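Local coordinates for protein lectin (PDB 3S18) that agglutinates red blood cells, probably by binding complex sugars, as a chickpea seed albumin with the hemopexin-type four-bladed beta-propeller fold, at residues I6-R11 with Y19-D24; T57-Y62 with A75-E80; E80-R85 with P101-D106. All blocks are in the same frame, centred on the assembly; numbering follows the deposited sequence.

The three contacts follow one another along the chain and pass from one blade of the propeller into the next. Interaction 1 pairs the first two strands of one sheet beside the central calcium; interaction 2 sets helix 58-62 against strand 74-79 of the next four-stranded sheet, and interaction 3 pairs its strands 82-87 and 96-103. The centres of interactions 1 and 2 lie about 11 Å apart, those of 2 and 3 about 9 Å, and those of 1 and 3 about 17 Å. Glu80, a sodium ligand through its backbone oxygen, is shared by interactions 2 and 3. These two touch the second subunit, so this blade takes part in ion binding and in the dimer interface.

Interaction 1 (I6-R11 with Y19-D24); sequences INAAFR and YLFIND. With CA (calcium ion), chain D.
Two residues of strand 6-11, Asn7 and Ala8, sit opposite the single residue Phe21, which makes a classic beta bulge in the antiparallel hairpin of strands 6-11 and 17-22 of a propeller blade. Backbone bonds set the register. Phe21 O takes a nearly straight bond from Asn7 N (2.8 Å) and a weak one from Ala8 N, while Phe21 N returns a bond to Ala8 O. Further along, Phe10 and Tyr19 exchange N-H and C=O in both directions. Between these pairs, Ala9 CA passes 3.1 Å from Tyr19 O in a CA-H...O contact.

The aromatic contacts lie on the face that carries Ala8, Phe10, Tyr19 and Phe21. With chi1 at 62°, CG of Phe10 sits between its own backbone N and carbonyl carbon, and the ring folds back toward the partner strand. There it meets two rings through the carbons flanking CZ: CE2 comes 3.4 Å from CD2 of Tyr19, and CE1 lies 3.6 Å from CE2 of Phe21, at the edge of that ring. The Phe10 and Tyr19 planes are 30° apart and displaced, with little ring on ring; what sits over the Phe10 face is Tyr19 CB, in a CH-pi contact. Tyr88 meets both Phe10 and Tyr19 and enlarges the cluster.

The other face is aliphatic. Ile6 CD1 meets Leu20 CD2, Ala9 CB meets Leu20 CD1, and Phe177 of strand 175-178 packs on Ala9 and Leu20.

The bulge lies at the calcium site. The ion is bound by Asn7 O at 2.2 Å and by Asn7 OD1 at 2.4 Å, along with two waters and the backbone oxygens of Asp65, Asp121 and Asp174. The Asn7 amide is held at its other end too: ND2 donates to a water that in turn donates to Asn23 O, 2.8 Å away.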
loop_
_atom_site.group_PDB
_atom_site.type_symbol
_atom_site.label_atom_id
_atom_site.label_comp_id
_atom_site.label_asym_id
_atom_site.label_seq_id
_atom_site.Cartn_x
_atom_site.Cartn_y
_atom_site.Cartn_z
ATOM N N ILE A 6 -2.982 20.168 7.700
ATOM C CA ILE A 6 -3.671 19.029 8.315
ATOM C C ILE A 6 -4.340 18.153 7.244
ATOM O O ILE A 6 -5.197 18.632 6.507
ATOM C CB ILE A 6 -4.715 19.502 9.369
ATOM C CG1 ILE A 6 -4.029 20.365 10.435
ATOM C CG2 ILE A 6 -5.419 18.307 10.031
ATOM C CD1 ILE A 6 -4.965 21.247 11.195
ATOM N N ASN A 7 -3.934 16.884 7.164
ATOM C CA ASN A 7 -4.433 15.943 6.135
ATOM C C ASN A 7 -5.484 14.964 6.657
ATOM O O ASN A 7 -6.288 14.443 5.886
ATOM C CB ASN A 7 -3.258 15.165 5.534
ATOM C CG ASN A 7 -3.533 14.616 4.112
ATOM O OD1 ASN A 7 -4.640 14.711 3.561
ATOM N ND2 ASN A 7 -2.500 14.008 3.529
ATOM N N ALA A 8 -5.465 14.710 7.969
ATOM C CA ALA A 8 -6.417 13.823 8.630
ATOM C C ALA A 8 -6.454 14.135 10.137
ATOM O O ALA A 8 -5.543 14.758 10.671
ATOM C CB ALA A 8 -6.020 12.335 8.408
ATOM N N ALA A 9 -7.509 13.665 10.804
ATOM C CA ALA A 9 -7.685 13.823 12.258
ATOM C C ALA A 9 -8.758 12.853 12.765
ATOM O O ALA A 9 -9.612 12.394 11.987
ATOM C CB ALA A 9 -8.087 15.271 12.600
ATOM N N PHE A 10 -8.690 12.521 14.054
ATOM C CA PHE A 10 -9.786 11.843 14.727
ATOM C C PHE A 10 -9.851 12.240 16.200
ATOM O O PHE A 10 -8.869 12.667 16.782
ATOM C CB PHE A 10 -9.791 10.306 14.531
ATOM C CG PHE A 10 -8.574 9.583 15.085
ATOM C CD1 PHE A 10 -7.532 9.199 14.233
ATOM C CD2 PHE A 10 -8.496 9.227 16.431
ATOM C CE1 PHE A 10 -6.412 8.519 14.732
ATOM C CE2 PHE A 10 -7.368 8.540 16.950
ATOM C CZ PHE A 10 -6.339 8.185 16.106
ATOM N N ARG A 11 -11.037 12.090 16.768
ATOM C CA ARG A 11 -11.310 12.433 18.145
ATOM C C ARG A 11 -10.844 11.287 19.040
ATOM O O ARG A 11 -11.194 10.133 18.813
ATOM C CB ARG A 11 -12.810 12.675 18.284
ATOM C CG ARG A 11 -13.268 13.009 19.670
ATOM C CD ARG A 11 -14.770 13.108 19.752
ATOM N NE ARG A 11 -15.407 11.870 19.328
ATOM C CZ ARG A 11 -16.688 11.748 18.998
ATOM N NH1 ARG A 11 -17.500 12.808 19.035
ATOM N NH2 ARG A 11 -17.150 10.559 18.612
ATOM N N TYR A 19 -6.118 13.697 17.569
ATOM C CA TYR A 19 -4.891 13.375 16.859
ATOM C C TYR A 19 -4.972 14.054 15.504
ATOM O O TYR A 19 -5.954 13.892 14.798
ATOM C CB TYR A 19 -4.730 11.844 16.709
ATOM C CG TYR A 19 -4.490 11.132 18.031
ATOM C CD1 TYR A 19 -3.191 10.874 18.485
ATOM C CD2 TYR A 19 -5.557 10.741 18.842
ATOM C CE1 TYR A 19 -2.971 10.224 19.698
ATOM C CE2 TYR A 19 -5.350 10.102 20.047
ATOM C CZ TYR A 19 -4.062 9.858 20.479
ATOM O OH TYR A 19 -3.870 9.230 21.683
ATOM N N LEU A 20 -3.935 14.800 15.145
ATOM C CA LEU A 20 -3.885 15.494 13.851
ATOM C C LEU A 20 -2.715 14.961 13.036
ATOM O O LEU A 20 -1.607 14.856 13.549
ATOM C CB LEU A 20 -3.723 17.013 14.063
ATOM C CG LEU A 20 -4.931 17.945 14.212
ATOM C CD1 LEU A 20 -6.012 17.423 15.139
ATOM C CD2 LEU A 20 -4.490 19.354 14.661
ATOM N N PHE A 21 -2.955 14.655 11.767
ATOM C CA PHE A 21 -1.921 14.097 10.911
ATOM C C PHE A 21 -1.502 15.071 9.829
ATOM O O PHE A 21 -2.346 15.630 9.111
ATOM C CB PHE A 21 -2.379 12.744 10.332
ATOM C CG PHE A 21 -2.723 11.738 11.405
ATOM C CD1 PHE A 21 -1.763 10.841 11.865
ATOM C CD2 PHE A 21 -3.991 11.738 11.997
ATOM C CE1 PHE A 21 -2.050 9.958 12.897
ATOM C CE2 PHE A 21 -4.296 10.853 13.027
ATOM C CZ PHE A 21 -3.324 9.949 13.470
ATOM N N ILE A 22 -0.188 15.274 9.726
ATOM C CA ILE A 22 0.399 16.258 8.824
ATOM C C ILE A 22 1.601 15.610 8.155
ATOM O O ILE A 22 2.537 15.172 8.845
ATOM C CB ILE A 22 0.871 17.515 9.609
ATOM C CG1 ILE A 22 -0.279 18.108 10.424
ATOM C CG2 ILE A 22 1.519 18.554 8.673
ATOM C CD1 ILE A 22 0.092 18.396 11.864
ATOM N N ASN A 23 1.588 15.551 6.820
ATOM C CA ASN A 23 2.596 14.789 6.094
ATOM C C ASN A 23 2.739 13.369 6.681
ATOM O O ASN A 23 1.761 12.623 6.749
ATOM C CB ASN A 23 3.941 15.535 6.081
ATOM C CG ASN A 23 3.841 16.913 5.432
ATOM O OD1 ASN A 23 2.947 17.170 4.626
ATOM N ND2 ASN A 23 4.777 17.795 5.771
ATOM N N ASP A 24 3.944 13.017 7.127
ATOM C CA ASP A 24 4.210 11.710 7.713
ATOM C C ASP A 24 4.322 11.784 9.243
ATOM O O ASP A 24 4.795 10.854 9.899
ATOM C CB ASP A 24 5.443 11.072 7.072
ATOM C CG ASP A 24 6.689 11.943 7.180
ATOM O OD1 ASP A 24 6.612 13.097 7.672
ATOM O OD2 ASP A 24 7.755 11.460 6.760
HETATM CA CA CA D . -7.007 14.321 3.753
HETATM O O HOH W 1 -0.730 12.926 5.567
HETATM O O HOH W 2 -6.865 15.491 1.852
HETATM O O HOH W 3 -6.683 12.932 1.850
#

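Interaction 2 (T57-Y62 with A75-E80); sequences TIFGTY and AFIFYE. With NA (sodium ion), chain H.
Tyr79 leaves strand 74-79 toward helix 58-62, and its CB, ring and hydroxyl meet different partners. CB rests 3.9 Å from CD1 of Phe59. With CG anti to the backbone N (chi1 180°), the ring then reaches the C-terminal residue of the helix, Tyr62, whose CB lies over one ring face in a CH-pi contact; the opposite face carries CG of Glu80. Contact tightens toward the far end of the ring, from 4.1 Å between Tyr79 CD1 and Tyr62 CB to 3.3 Å between Tyr79 CZ and Tyr62 CB. The two tyrosine rings have planes only 12° apart, yet are largely offset. At the tip, Tyr79 OH approaches Tyr62 CB to 3.4 Å and makes a weak hydrogen bond to NZ of Lys103 of the second subunit.

Phe59 packs closer to the strand. CD1 of Ile77 sits over one of its faces, 4.0 Å from the ring centroid, and CG1 of Ile58 covers the opposite face. Its edge turns to the strand backbone, where CE1 lies 3.7 Å from Tyr79 N.

Helix 58-62, ahead of the first strand (66-69) of this propeller blade, thus packs on its second strand through apolar and ring contacts, while the polar ends look to the dimer partner: Tyr62 OH is hydrogen-bonded to Asp106 and to Lys103 N of the second subunit. The chemistry implies a hydrophobic layer inside the subunit that presents tyrosine hydroxyls at the interface.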
loop_
_atom_site.group_PDB
_atom_site.type_symbol
_atom_site.label_atom_id
_atom_site.label_comp_id
_atom_site.label_asym_id
_atom_site.label_seq_id
_atom_site.Cartn_x
_atom_site.Cartn_y
_atom_site.Cartn_z
ATOM N N THR A 57 4.934 -0.242 7.656
ATOM C CA THR A 57 3.748 -0.265 6.823
ATOM C C THR A 57 3.785 0.988 5.974
ATOM O O THR A 57 4.580 1.900 6.243
ATOM C CB THR A 57 2.446 -0.312 7.684
ATOM O OG1 THR A 57 2.254 0.942 8.356
ATOM C CG2 THR A 57 2.505 -1.466 8.722
ATOM N N ILE A 58 2.954 1.032 4.934
ATOM C CA ILE A 58 2.838 2.233 4.105
ATOM C C ILE A 58 2.408 3.472 4.925
ATOM O O ILE A 58 2.808 4.599 4.600
ATOM C CB ILE A 58 1.902 2.012 2.896
ATOM C CG1 ILE A 58 0.462 1.740 3.363
ATOM C CG2 ILE A 58 2.469 0.912 1.978
ATOM C CD1 ILE A 58 -0.521 1.437 2.281
ATOM N N PHE A 59 1.612 3.258 5.977
ATOM C CA PHE A 59 1.206 4.334 6.893
ATOM C C PHE A 59 2.394 4.897 7.638
ATOM O O PHE A 59 2.474 6.092 7.832
ATOM C CB PHE A 59 0.133 3.877 7.896
ATOM C CG PHE A 59 -1.003 3.144 7.257
ATOM C CD1 PHE A 59 -1.989 3.835 6.560
ATOM C CD2 PHE A 59 -1.069 1.757 7.327
ATOM C CE1 PHE A 59 -3.030 3.150 5.939
ATOM C CE2 PHE A 59 -2.098 1.057 6.708
ATOM C CZ PHE A 59 -3.096 1.764 6.014
ATOM N N GLY A 60 3.327 4.041 8.045
ATOM C CA GLY A 60 4.534 4.500 8.724
ATOM C C GLY A 60 5.449 5.274 7.797
ATOM O O GLY A 60 6.128 6.228 8.217
ATOM N N THR A 61 5.484 4.861 6.528
ATOM C CA THR A 61 6.317 5.538 5.540
ATOM C C THR A 61 5.722 6.873 5.068
ATOM O O THR A 61 6.429 7.866 4.993
ATOM C CB THR A 61 6.555 4.650 4.327
ATOM O OG1 THR A 61 7.027 3.383 4.774
ATOM C CG2 THR A 61 7.569 5.293 3.341
ATOM N N TYR A 62 4.440 6.894 4.728
ATOM C CA TYR A 62 3.866 8.070 4.069
ATOM C C TYR A 62 2.878 8.861 4.922
ATOM O O TYR A 62 2.538 9.986 4.574
ATOM C CB TYR A 62 3.245 7.688 2.718
ATOM C CG TYR A 62 4.276 7.166 1.737
ATOM C CD1 TYR A 62 5.200 8.032 1.139
ATOM C CD2 TYR A 62 4.335 5.813 1.412
ATOM C CE1 TYR A 62 6.161 7.555 0.235
ATOM C CE2 TYR A 62 5.299 5.325 0.502
ATOM C CZ TYR A 62 6.207 6.205 -0.060
ATOM O OH TYR A 62 7.144 5.747 -0.935
ATOM N N ALA A 75 -9.991 3.321 15.593
ATOM C CA ALA A 75 -10.159 4.279 14.508
ATOM C C ALA A 75 -9.783 3.627 13.190
ATOM O O ALA A 75 -8.917 2.767 13.153
ATOM C CB ALA A 75 -9.275 5.518 14.744
ATOM N N PHE A 76 -10.434 4.041 12.115
ATOM C CA PHE A 76 -10.017 3.649 10.770
ATOM C C PHE A 76 -9.028 4.680 10.284
ATOM O O PHE A 76 -9.231 5.866 10.483
ATOM C CB PHE A 76 -11.202 3.632 9.805
ATOM C CG PHE A 76 -11.977 2.356 9.808
ATOM C CD1 PHE A 76 -11.515 1.246 9.121
ATOM C CD2 PHE A 76 -13.168 2.266 10.478
ATOM C CE1 PHE A 76 -12.236 0.069 9.114
ATOM C CE2 PHE A 76 -13.886 1.086 10.490
ATOM C CZ PHE A 76 -13.427 -0.008 9.800
ATOM N N ILE A 77 -7.949 4.227 9.661
ATOM C CA ILE A 77 -6.955 5.123 9.094
ATOM C C ILE A 77 -6.779 4.774 7.614
ATOM O O ILE A 77 -7.013 3.635 7.228
ATOM C CB ILE A 77 -5.604 5.056 9.860
ATOM C CG1 ILE A 77 -4.994 3.641 9.809
ATOM C CG2 ILE A 77 -5.797 5.529 11.317
ATOM C CD1 ILE A 77 -3.532 3.586 10.223
ATOM N N PHE A 78 -6.397 5.761 6.800
ATOM C CA PHE A 78 -6.320 5.596 5.352
ATOM C C PHE A 78 -5.038 6.153 4.778
ATOM O O PHE A 78 -4.456 7.070 5.334
ATOM C CB PHE A 78 -7.457 6.332 4.662
ATOM C CG PHE A 78 -8.829 5.816 4.996
ATOM C CD1 PHE A 78 -9.484 4.956 4.112
ATOM C CD2 PHE A 78 -9.485 6.233 6.156
ATOM C CE1 PHE A 78 -10.782 4.485 4.384
ATOM C CE2 PHE A 78 -10.798 5.767 6.453
ATOM C CZ PHE A 78 -11.440 4.887 5.551
ATOM N N TYR A 79 -4.626 5.601 3.638
ATOM C CA TYR A 79 -3.623 6.226 2.807
ATOM C C TYR A 79 -3.867 5.759 1.391
ATOM O O TYR A 79 -3.769 4.563 1.120
ATOM C CB TYR A 79 -2.186 5.900 3.261
ATOM C CG TYR A 79 -1.178 6.568 2.373
ATOM C CD1 TYR A 79 -0.867 7.918 2.528
ATOM C CD2 TYR A 79 -0.567 5.862 1.335
ATOM C CE1 TYR A 79 0.028 8.541 1.686
ATOM C CE2 TYR A 79 0.319 6.464 0.507
ATOM C CZ TYR A 79 0.615 7.802 0.677
ATOM O OH TYR A 79 1.523 8.385 -0.181
ATOM N N GLU A 80 -4.190 6.702 0.504
ATOM C CA GLU A 80 -4.608 6.395 -0.876
ATOM C C GLU A 80 -5.710 5.328 -0.868
ATOM O O GLU A 80 -6.660 5.449 -0.087
ATOM C CB GLU A 80 -3.394 6.062 -1.763
ATOM C CG GLU A 80 -2.395 7.260 -1.825
ATOM C CD GLU A 80 -1.202 7.042 -2.737
ATOM O OE1 GLU A 80 -1.006 5.915 -3.257
ATOM O OE2 GLU A 80 -0.455 8.024 -2.940
HETATM NA NA NA H . -7.588 7.851 1.364
#

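Interaction 3 (E80-R85 with P101-D106); sequences ENFCAR and PKKIAD. With NA (sodium ion), chain H.
Asn81 O is gripped by the start of helix 104-107: Ile104 N donates to it at 2.7 Å, from a position 28° out of the carbonyl plane, and Lys103 CA adds a CA-H...O contact at 3.2 Å. Lys103 holds the N-cap position, so the bond engages the first N-H of the helix just where strand 96-103 ends. Before that turn the strand runs antiparallel to 82-87 as a hairpin, part of a four-stranded blade. Within the two segments Cys83 and Lys102 form a hydrogen-bonded pair, with Cys83 N to Lys102 O at 2.7 Å and Lys102 N to Cys83 O at 2.9 Å.

Side chains close in around this backbone frame. Ile104 lays CG1 against Asn81 O at 3.4 Å, and its CD1 lies 3.5 Å from Glu80 O, the same oxygen that binds sodium together with Asp65 and Ile120. Phe82 and Lys103 run together in one direction, with CE1 of the ring 3.7 Å from CG of the lysine. Beyond CG the Lys103 chain stays extended and carries its ammonium away from the hairpin.

That ammonium forms a salt bridge with Glu80 of the second subunit, and Glu80 is met in the same way by Lys103 of that subunit. The contact therefore divides its labour: main-chain bonds join the last two strands of the blade, and the opposite charges of Glu80 and Lys103 pair reciprocally across the dimer.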
loop_
_atom_site.group_PDB
_atom_site.type_symbol
_atom_site.label_atom_id
_atom_site.label_comp_id
_atom_site.label_asym_id
_atom_site.label_seq_id
_atom_site.Cartn_x
_atom_site.Cartn_y
_atom_site.Cartn_z
ATOM N N GLU A 80 -4.190 6.702 0.504
ATOM C CA GLU A 80 -4.608 6.395 -0.876
ATOM C C GLU A 80 -5.710 5.328 -0.868
ATOM O O GLU A 80 -6.660 5.449 -0.087
ATOM C CB GLU A 80 -3.394 6.062 -1.763
ATOM C CG GLU A 80 -2.395 7.260 -1.825
ATOM C CD GLU A 80 -1.202 7.042 -2.737
ATOM O OE1 GLU A 80 -1.006 5.915 -3.257
ATOM O OE2 GLU A 80 -0.455 8.024 -2.940
ATOM N N ASN A 81 -5.597 4.286 -1.679
ATOM C CA ASN A 81 -6.664 3.288 -1.723
ATOM C C ASN A 81 -6.656 2.238 -0.598
ATOM O O ASN A 81 -7.415 1.289 -0.662
ATOM C CB ASN A 81 -6.792 2.634 -3.131
ATOM C CG ASN A 81 -5.607 1.776 -3.500
ATOM O OD1 ASN A 81 -4.653 1.702 -2.744
ATOM N ND2 ASN A 81 -5.652 1.122 -4.679
ATOM N N PHE A 82 -5.811 2.413 0.418
ATOM C CA PHE A 82 -5.653 1.416 1.490
ATOM C C PHE A 82 -6.145 1.931 2.822
ATOM O O PHE A 82 -6.133 3.146 3.061
ATOM C CB PHE A 82 -4.199 0.965 1.645
ATOM C CG PHE A 82 -3.666 0.245 0.451
ATOM C CD1 PHE A 82 -3.939 -1.106 0.254
ATOM C CD2 PHE A 82 -2.890 0.914 -0.490
ATOM C CE1 PHE A 82 -3.448 -1.775 -0.867
ATOM C CE2 PHE A 82 -2.394 0.251 -1.621
ATOM C CZ PHE A 82 -2.676 -1.089 -1.806
ATOM N N CYS A 83 -6.586 1.012 3.689
ATOM C CA CYS A 83 -7.006 1.411 5.044
ATOM C C CYS A 83 -6.791 0.304 6.047
ATOM O O CYS A 83 -6.522 -0.839 5.675
ATOM C CB CYS A 83 -8.473 1.857 5.071
ATOM S SG CYS A 83 -9.603 0.572 4.553
ATOM N N ALA A 84 -6.907 0.645 7.323
ATOM C CA ALA A 84 -6.805 -0.356 8.375
ATOM C C ALA A 84 -7.628 0.116 9.545
ATOM O O ALA A 84 -7.857 1.302 9.688
ATOM C CB ALA A 84 -5.328 -0.562 8.799
ATOM N N ARG A 85 -8.091 -0.798 10.382
ATOM C CA ARG A 85 -8.674 -0.347 11.623
ATOM C C ARG A 85 -7.695 -0.662 12.708
ATOM O O ARG A 85 -7.154 -1.768 12.746
ATOM C CB ARG A 85 -10.067 -0.925 11.883
ATOM C CG ARG A 85 -10.194 -2.384 12.246
ATOM C CD ARG A 85 -11.364 -2.565 13.240
ATOM N NE ARG A 85 -12.001 -1.265 13.383
ATOM C CZ ARG A 85 -11.417 -0.227 13.968
ATOM N NH1 ARG A 85 -10.218 -0.377 14.510
ATOM N NH2 ARG A 85 -12.034 0.940 14.040
ATOM N N PRO A 101 -4.021 -4.405 6.857
ATOM C CA PRO A 101 -4.552 -3.407 5.947
ATOM C C PRO A 101 -5.220 -4.023 4.703
ATOM O O PRO A 101 -4.802 -5.081 4.217
ATOM C CB PRO A 101 -3.316 -2.590 5.576
ATOM C CG PRO A 101 -2.183 -3.539 5.723
ATOM C CD PRO A 101 -2.566 -4.584 6.716
ATOM N N LYS A 102 -6.274 -3.355 4.237
ATOM C CA LYS A 102 -7.045 -3.757 3.064
ATOM C C LYS A 102 -7.167 -2.571 2.139
ATOM O O LYS A 102 -7.110 -1.424 2.596
ATOM C CB LYS A 102 -8.479 -4.127 3.462
ATOM C CG LYS A 102 -8.624 -5.432 4.206
ATOM C CD LYS A 102 -10.043 -5.921 4.084
ATOM C CE LYS A 102 -10.273 -7.168 4.906
ATOM N NZ LYS A 102 -9.757 -6.905 6.275
ATOM N N LYS A 103 -7.412 -2.847 0.861
ATOM C CA LYS A 103 -7.962 -1.825 -0.026
ATOM C C LYS A 103 -9.316 -1.325 0.480
ATOM O O LYS A 103 -10.095 -2.104 1.061
ATOM C CB LYS A 103 -8.114 -2.355 -1.458
ATOM C CG LYS A 103 -6.784 -2.610 -2.135
ATOM C CD LYS A 103 -6.977 -3.259 -3.480
ATOM C CE LYS A 103 -5.631 -3.523 -4.112
ATOM N NZ LYS A 103 -5.733 -4.292 -5.397
ATOM N N ILE A 104 -9.609 -0.048 0.221
ATOM C CA ILE A 104 -10.914 0.519 0.541
ATOM C C ILE A 104 -12.076 -0.342 0.013
ATOM O O ILE A 104 -13.048 -0.576 0.734
ATOM C CB ILE A 104 -11.056 1.983 0.045
ATOM C CG1 ILE A 104 -10.021 2.886 0.745
ATOM C CG2 ILE A 104 -12.482 2.488 0.273
ATOM C CD1 ILE A 104 -9.924 4.302 0.168
ATOM N N ALA A 105 -11.953 -0.826 -1.225
ATOM C CA ALA A 105 -13.008 -1.635 -1.862
ATOM C C ALA A 105 -13.261 -2.953 -1.133
ATOM O O ALA A 105 -14.384 -3.457 -1.154
ATOM C CB ALA A 105 -12.685 -1.899 -3.373
ATOM N N ASP A 106 -12.230 -3.508 -0.489
ATOM C CA ASP A 106 -12.392 -4.755 0.259
ATOM C C ASP A 106 -12.883 -4.532 1.695
ATOM O O ASP A 106 -13.484 -5.426 2.279
ATOM C CB ASP A 106 -11.108 -5.597 0.270
ATOM C CG ASP A 106 -10.713 -6.111 -1.125
ATOM O OD1 ASP A 106 -11.585 -6.278 -1.996
ATOM O OD2 ASP A 106 -9.504 -6.343 -1.349
HETATM NA NA NA H . -7.588 7.851 1.364
#